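Local structure of uncharacterized hypothetical protein (Bacteroides uniformis, 4EIU) at residues 15-20 with 106-111. The protein is of unknown function, a DUF3823-family protein whose N-terminal domain belongs to the transthyretin clan of beta-sandwich-like domains. Sequence-based numbering, arbitrary orientation.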
ATOM      1  N   GLU A  15       6.893 -11.354  -3.800  1.00 39.61           N
ATOM      2  CA  GLU A  15       6.304 -10.828  -2.549  1.00 40.38           C
ATOM      3  C   GLU A  15       6.976  -9.536  -2.129  1.00 39.84           C
ATOM      4  O   GLU A  15       8.160  -9.281  -2.462  1.00 38.06           O
ATOM      5  CB  GLU A  15       6.353 -11.843  -1.401  1.00 42.00           C
ATOM      6  CG  GLU A  15       7.752 -12.338  -1.151  1.00 43.92           C
ATOM      7  CD  GLU A  15       7.887 -13.331  -0.006  1.00 56.28           C
ATOM      8  OE1 GLU A  15       7.082 -13.336   0.940  1.00 53.50           O
ATOM      9  OE2 GLU A  15       8.863 -14.080  -0.057  1.00 59.06           O
ATOM     10  N   VAL A  16       6.196  -8.717  -1.413  1.00 39.75           N
ATOM     11  CA  VAL A  16       6.638  -7.397  -0.944  1.00 40.61           C
ATOM     12  C   VAL A  16       6.589  -7.397   0.572  1.00 40.66           C
ATOM     13  O   VAL A  16       5.534  -7.628   1.158  1.00 38.21           O
ATOM     14  CB  VAL A  16       5.810  -6.249  -1.568  1.00 36.62           C
ATOM     15  CG1 VAL A  16       6.307  -4.844  -1.058  1.00 34.46           C
ATOM     16  CG2 VAL A  16       5.834  -6.348  -3.089  1.00 35.99           C
ATOM     17  N   VAL A  17       7.767  -7.253   1.201  1.00 39.66           N
ATOM     18  CA  VAL A  17       7.894  -7.360   2.615  1.00 42.61           C
ATOM     19  C   VAL A  17       8.633  -6.126   3.192  1.00 38.97           C
ATOM     20  O   VAL A  17       9.401  -5.451   2.525  1.00 38.34           O
ATOM     21  CB  VAL A  17       8.597  -8.663   3.078  1.00 45.21           C
ATOM     22  CG1 VAL A  17       7.879  -9.916   2.539  1.00 44.26           C
ATOM     23  CG2 VAL A  17      10.072  -8.667   2.682  1.00 44.95           C
ATOM     24  N   ASP A  18       8.354  -5.866   4.447  1.00 45.34           N
ATOM     25  CA  ASP A  18       8.972  -4.766   5.161  1.00 40.13           C
ATOM     26  C   ASP A  18      10.407  -5.196   5.539  1.00 43.07           C
ATOM     27  O   ASP A  18      10.606  -6.148   6.261  1.00 45.74           O
ATOM     28  CB  ASP A  18       8.121  -4.505   6.392  1.00 43.69           C
ATOM     29  CG  ASP A  18       8.683  -3.418   7.302  1.00 49.10           C
ATOM     30  OD1 ASP A  18       9.695  -2.792   6.958  1.00 50.39           O
ATOM     31  OD2 ASP A  18       8.111  -3.235   8.406  1.00 52.48           O
ATOM     32  N   GLU A  19      11.385  -4.460   5.034  1.00 42.87           N
ATOM     33  CA  GLU A  19      12.799  -4.603   5.426  1.00 46.40           C
ATOM     34  C   GLU A  19      13.034  -4.706   6.937  1.00 49.62           C
ATOM     35  O   GLU A  19      13.877  -5.470   7.398  1.00 52.85           O
ATOM     36  CB  GLU A  19      13.540  -3.356   4.885  1.00 50.13           C
ATOM     37  CG  GLU A  19      15.037  -3.538   4.830  1.00 64.32           C
ATOM     38  CD  GLU A  19      15.735  -2.241   4.491  1.00 62.86           C
ATOM     39  OE1 GLU A  19      15.537  -1.710   3.388  1.00 54.82           O
ATOM     40  OE2 GLU A  19      16.457  -1.740   5.349  1.00 79.04           O
ATOM     41  N   ALA A  20      12.308  -3.926   7.724  1.00 51.20           N
ATOM     42  CA  ALA A  20      12.561  -3.902   9.156  1.00 55.45           C
ATOM     43  C   ALA A  20      12.004  -5.120   9.896  1.00 58.58           C
ATOM     44  O   ALA A  20      12.610  -5.556  10.835  1.00 57.15           O
ATOM     45  CB  ALA A  20      12.059  -2.602   9.782  1.00 50.15           C
ATOM     46  N   LYS A 106      10.908 -16.510  -8.909  1.00 47.60           N
ATOM     47  CA  LYS A 106      10.424 -15.911  -7.659  1.00 46.43           C
ATOM     48  C   LYS A 106      11.286 -14.743  -7.308  1.00 50.97           C
ATOM     49  O   LYS A 106      12.501 -14.830  -7.434  1.00 51.84           O
ATOM     50  CB  LYS A 106      10.515 -16.918  -6.531  1.00 54.16           C
ATOM     51  CG  LYS A 106       9.663 -18.151  -6.675  1.00 62.84           C
ATOM     52  CD  LYS A 106      10.096 -19.136  -5.603  1.00 69.82           C
ATOM     53  CE  LYS A 106       9.159 -20.308  -5.456  1.00 61.73           C
ATOM     54  NZ  LYS A 106       9.619 -21.307  -4.430  1.00 62.21           N
ATOM     55  N   VAL A 107      10.697 -13.629  -6.864  1.00 44.33           N
ATOM     56  CA  VAL A 107      11.494 -12.471  -6.481  1.00 44.60           C
ATOM     57  C   VAL A 107      10.925 -11.979  -5.149  1.00 55.87           C
ATOM     58  O   VAL A 107       9.728 -12.140  -4.848  1.00 43.27           O
ATOM     59  CB  VAL A 107      11.395 -11.311  -7.476  1.00 50.22           C
ATOM     60  CG1 VAL A 107      11.987 -11.714  -8.803  1.00 49.02           C
ATOM     61  CG2 VAL A 107       9.930 -10.857  -7.639  1.00 44.80           C
ATOM     62  N   LYS A 108      11.779 -11.365  -4.349  1.00 52.44           N
ATOM     63  CA  LYS A 108      11.340 -10.797  -3.080  1.00 47.63           C
ATOM     64  C   LYS A 108      11.813  -9.371  -3.007  1.00 53.35           C
ATOM     65  O   LYS A 108      12.990  -9.126  -3.270  1.00 51.05           O
ATOM     66  CB  LYS A 108      11.856 -11.648  -1.939  1.00 48.32           C
ATOM     67  CG  LYS A 108      11.592 -11.091  -0.544  1.00 52.97           C
ATOM     68  CD  LYS A 108      11.914 -12.155   0.480  1.00 68.49           C
ATOM     69  CE  LYS A 108      12.620 -11.578   1.681  1.00 66.74           C
ATOM     70  NZ  LYS A 108      12.973 -12.709   2.585  1.00 69.50           N
ATOM     71  N   PHE A 109      10.899  -8.435  -2.696  1.00 40.99           N
ATOM     72  CA  PHE A 109      11.230  -7.033  -2.544  1.00 38.97           C
ATOM     73  C   PHE A 109      11.138  -6.657  -1.070  1.00 43.16           C
ATOM     74  O   PHE A 109      10.109  -6.835  -0.452  1.00 43.57           O
ATOM     75  CB  PHE A 109      10.261  -6.139  -3.332  1.00 41.53           C
ATOM     76  CG  PHE A 109      10.585  -6.034  -4.802  1.00 44.60           C
ATOM     77  CD1 PHE A 109      11.448  -5.044  -5.283  1.00 49.84           C
ATOM     78  CD2 PHE A 109      10.046  -6.916  -5.678  1.00 42.51           C
ATOM     79  CE1 PHE A 109      11.757  -4.960  -6.632  1.00 50.93           C
ATOM     80  CE2 PHE A 109      10.359  -6.858  -7.047  1.00 48.03           C
ATOM     81  CZ  PHE A 109      11.189  -5.878  -7.518  1.00 48.80           C
ATOM     82  N   GLU A 110      12.194  -6.059  -0.542  1.00 42.09           N
ATOM     83  CA  GLU A 110      12.160  -5.536   0.812  1.00 44.58           C
ATOM     84  C   GLU A 110      12.025  -4.048   0.690  1.00 41.01           C
ATOM     85  O   GLU A 110      12.887  -3.416   0.085  1.00 43.53           O
ATOM     86  CB  GLU A 110      13.449  -5.875   1.550  1.00 45.48           C
ATOM     87  CG  GLU A 110      13.551  -7.345   1.823  1.00 50.57           C
ATOM     88  CD  GLU A 110      14.791  -7.632   2.626  1.00 62.77           C
ATOM     89  OE1 GLU A 110      15.832  -7.789   2.003  1.00 69.31           O
ATOM     90  OE2 GLU A 110      14.727  -7.640   3.857  1.00 62.88           O
ATOM     91  N   VAL A 111      10.983  -3.485   1.301  1.00 39.08           N
ATOM     92  CA  VAL A 111      10.628  -2.072   1.153  1.00 34.23           C
ATOM     93  C   VAL A 111      10.471  -1.470   2.550  1.00 35.46           C
ATOM     94  O   VAL A 111      10.608  -2.154   3.568  1.00 38.01           O
ATOM     95  CB  VAL A 111       9.362  -1.898   0.293  1.00 36.01           C
ATOM     96  CG1 VAL A 111       9.539  -2.580  -1.077  1.00 37.43           C
ATOM     97  CG2 VAL A 111       8.149  -2.460   1.011  1.00 33.70           C
TER
HETATM   98  O   HOH W   1      12.715  -8.442   5.506  1.00 58.05           O
HETATM   99  O   HOH W   2      13.999  -1.322   1.399  1.00 45.99           O
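Phe109 presents only an edge to Glu15: the backbone O of Glu15 lies near the ring plane, and the closest side-chain atom to it is CB rather than a ring carbon. With CG anti to its own carbonyl carbon (chi1 -81°), the end of the side chain leads away from strand 15-18, and the Phe109 side chain touches Val73 and Ile75 of strand 69-76. The Glu15 chain crosses the Lys108 chain at a slant, its carboxylate OE2 reaching the methylene Lys108 CD at 3.6 Å. This is a van der Waals contact; the charged ends, Glu15 OE2 and Lys108 NZ, stay 5.1 Å apart, and Glu15 OE1 instead makes a salt bridge to Arg24.

Four parallel bridges, Glu15–Lys108 to Asp18–Val111, define the pairing. The hydrogen bonds Phe109 N to Glu15 O and Val17 N to Phe109 O each measure 2.9 Å and are almost straight (175°), whereas Glu15 N to Val107 O is longer at 3.1 Å and more bent. Val111 N to Val17 O follows at 2.8 Å. Beyond the strand end the pattern persists, Glu19 N donating to Val111 O, while Asp18 OD1 accepts from Ala20 N in an Asx turn.

On the face of Val16 and Phe109, Val16 CG1 meets Val111 CG2 at 3.7 Å, the two side chains crossing at about a right angle; Ile75 touches both. On the other face, Val17 CG2 lies against Glu110 CG, 3.8 Å away, and Lys108 CE.

Strand 10-18 is central in its three-stranded mixed sheet, strand 60-63 pairing antiparallel on its other side. Chemically, backbone bonds fix the register and one face is apolar toward strand 69-76. The other mixes Val17 with Glu15, Lys108 and Glu110; water joins Glu110 OE2 to Asp18 O there, and a second joins Glu19 OE1, beyond the strand end, to Glu110 O.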